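Local coordinates for protein beta sliding clamp (Bartonella birtlesii LL-WM9, PDB 6PTR) that probably tethers DNA polymerases and other proteins to DNA as a ring-shaped head-to-tail homodimer, giving replication its processivity, at residues I332-Y338 and L376-V381. Numbering follows the deposited sequence.
Sequences IGFNSRY and LMPVRV
L376 and F334 supply the dense end of a contact that illustrates how a chain terminus can be laid along the edge of a sheet. The first torsion of L376 (chi1 180°) carries its branch point towards strand 330-335, where the two methyls divide between neighbours: CD2 lies 3.4 Å from F334 CD1, while CD1 rests 3.7 Å from Y338 CB. P378 meets the same phenyl ring obliquely, its CB 4.0 Å from F334 CE1, and M377 O sits at the ring edge near its plane. I332 extends this apolar layer over the proline, and L339 of helix 336-345 backs both F334 and L376.

Whereas F334, L376 and P378 are buried, V381 at the chain end is exposed, although G333, lacking a side chain, lets V381 CG1 settle 3.7 Å from its CA. The single direct hydrogen bond runs from V379 N to G333 O (2.8 Å). Close by, one water accepts from G333 N and donates to V379 O; a second, beside the packed L376 and F334 end, joins N335 N to M377 O in the same way.

The bound griselimycin peptide packs on M377, V379 and R380 and forms backbone hydrogen bonds with R380. The C-terminal tail thus borders outer strand 330-335 and contributes to the peptide-binding pocket between the central and C-terminal domains, as in bacterial DnaN.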
# COMPACT_ATOMS: atom_id res chain seq x y z
N ILE C 332 10.43 -33.57 -9.72
CA ILE C 332 10.89 -32.40 -10.44
C ILE C 332 10.58 -31.17 -9.62
O ILE C 332 9.51 -31.08 -8.99
CB ILE C 332 10.25 -32.35 -11.85
CG1 ILE C 332 10.84 -31.19 -12.68
CG2 ILE C 332 8.73 -32.23 -11.75
CD1 ILE C 332 10.48 -31.32 -14.21
N GLY C 333 11.50 -30.22 -9.61
CA GLY C 333 11.37 -29.01 -8.82
C GLY C 333 11.13 -27.82 -9.73
O GLY C 333 11.63 -27.77 -10.85
N PHE C 334 10.41 -26.84 -9.20
CA PHE C 334 10.19 -25.55 -9.86
C PHE C 334 10.20 -24.44 -8.83
O PHE C 334 9.95 -24.66 -7.64
CB PHE C 334 8.83 -25.50 -10.59
CG PHE C 334 8.73 -26.43 -11.76
CD1 PHE C 334 9.36 -26.12 -12.96
CD2 PHE C 334 8.00 -27.60 -11.67
CE1 PHE C 334 9.26 -26.98 -14.05
CE2 PHE C 334 7.90 -28.47 -12.75
CZ PHE C 334 8.53 -28.16 -13.94
N ASN C 335 10.49 -23.23 -9.30
CA ASN C 335 10.25 -22.03 -8.53
C ASN C 335 8.75 -21.87 -8.32
O ASN C 335 7.98 -21.81 -9.28
CB ASN C 335 10.83 -20.83 -9.30
CG ASN C 335 10.61 -19.52 -8.59
OD1 ASN C 335 9.49 -19.20 -8.19
ND2 ASN C 335 11.67 -18.73 -8.46
N SER C 336 8.33 -21.85 -7.05
CA SER C 336 6.90 -21.85 -6.74
C SER C 336 6.22 -20.57 -7.22
O SER C 336 5.07 -20.60 -7.66
CB SER C 336 6.69 -22.03 -5.24
OG SER C 336 7.36 -21.01 -4.51
N ARG C 337 6.89 -19.43 -7.10
CA ARG C 337 6.31 -18.19 -7.60
C ARG C 337 6.11 -18.24 -9.11
O ARG C 337 5.10 -17.77 -9.63
CB ARG C 337 7.18 -16.99 -7.22
CG ARG C 337 6.56 -15.67 -7.65
CD ARG C 337 5.18 -15.48 -7.02
NE ARG C 337 4.12 -15.41 -8.02
CZ ARG C 337 2.82 -15.31 -7.74
NH1 ARG C 337 1.93 -15.23 -8.73
NH2 ARG C 337 2.42 -15.28 -6.48
N TYR C 338 7.07 -18.82 -9.83
CA TYR C 338 6.92 -18.91 -11.27
C TYR C 338 5.78 -19.84 -11.64
O TYR C 338 5.06 -19.60 -12.62
CB TYR C 338 8.23 -19.38 -11.92
CG TYR C 338 9.38 -18.41 -11.78
CD1 TYR C 338 9.18 -17.11 -11.33
CD2 TYR C 338 10.68 -18.79 -12.12
CE1 TYR C 338 10.24 -16.20 -11.21
CE2 TYR C 338 11.76 -17.90 -12.00
CZ TYR C 338 11.52 -16.61 -11.55
OH TYR C 338 12.57 -15.72 -11.43
N LEU C 376 8.73 -23.40 -18.68
CA LEU C 376 9.31 -23.11 -17.37
C LEU C 376 10.46 -24.07 -17.10
O LEU C 376 10.30 -25.29 -17.20
CB LEU C 376 8.26 -23.24 -16.27
CG LEU C 376 8.76 -22.97 -14.86
CD1 LEU C 376 9.23 -21.52 -14.74
CD2 LEU C 376 7.65 -23.27 -13.86
N MET C 377 11.63 -23.50 -16.76
CA MET C 377 12.79 -24.32 -16.43
C MET C 377 12.65 -24.88 -15.01
O MET C 377 12.25 -24.16 -14.11
CB MET C 377 14.08 -23.50 -16.52
CG MET C 377 15.37 -24.36 -16.62
SD MET C 377 15.36 -25.33 -18.15
CE MET C 377 16.87 -26.26 -17.93
N PRO C 378 12.98 -26.14 -14.79
CA PRO C 378 12.97 -26.66 -13.41
C PRO C 378 14.14 -26.13 -12.60
O PRO C 378 15.07 -25.50 -13.12
CB PRO C 378 13.08 -28.18 -13.58
CG PRO C 378 13.62 -28.38 -14.95
CD PRO C 378 13.15 -27.20 -15.79
N VAL C 379 14.11 -26.45 -11.31
CA VAL C 379 15.23 -26.20 -10.41
C VAL C 379 15.54 -27.52 -9.71
O VAL C 379 14.67 -28.38 -9.56
CB VAL C 379 14.95 -25.09 -9.37
CG1 VAL C 379 14.56 -23.76 -10.07
CG2 VAL C 379 13.86 -25.51 -8.40
N ARG C 380 16.77 -27.65 -9.23
CA ARG C 380 17.15 -28.91 -8.59
C ARG C 380 16.55 -29.01 -7.19
O ARG C 380 16.50 -28.03 -6.44
CB ARG C 380 18.67 -29.07 -8.53
CG ARG C 380 19.33 -29.17 -9.90
CD ARG C 380 20.72 -29.75 -9.76
NE ARG C 380 20.70 -31.09 -9.17
CZ ARG C 380 21.79 -31.76 -8.82
NH1 ARG C 380 22.98 -31.20 -9.00
NH2 ARG C 380 21.70 -32.98 -8.29
N VAL C 381 16.10 -30.22 -6.84
CA VAL C 381 15.53 -30.51 -5.54
C VAL C 381 16.05 -31.89 -5.10
O VAL C 381 16.74 -32.60 -5.84
CB VAL C 381 14.00 -30.49 -5.57
CG1 VAL C 381 13.45 -29.07 -5.77
CG2 VAL C 381 13.49 -31.48 -6.65
OXT VAL C 381 15.81 -32.31 -3.95
O HOH W 1 14.20 -30.76 -10.76
O HOH W 2 11.34 -22.61 -12.00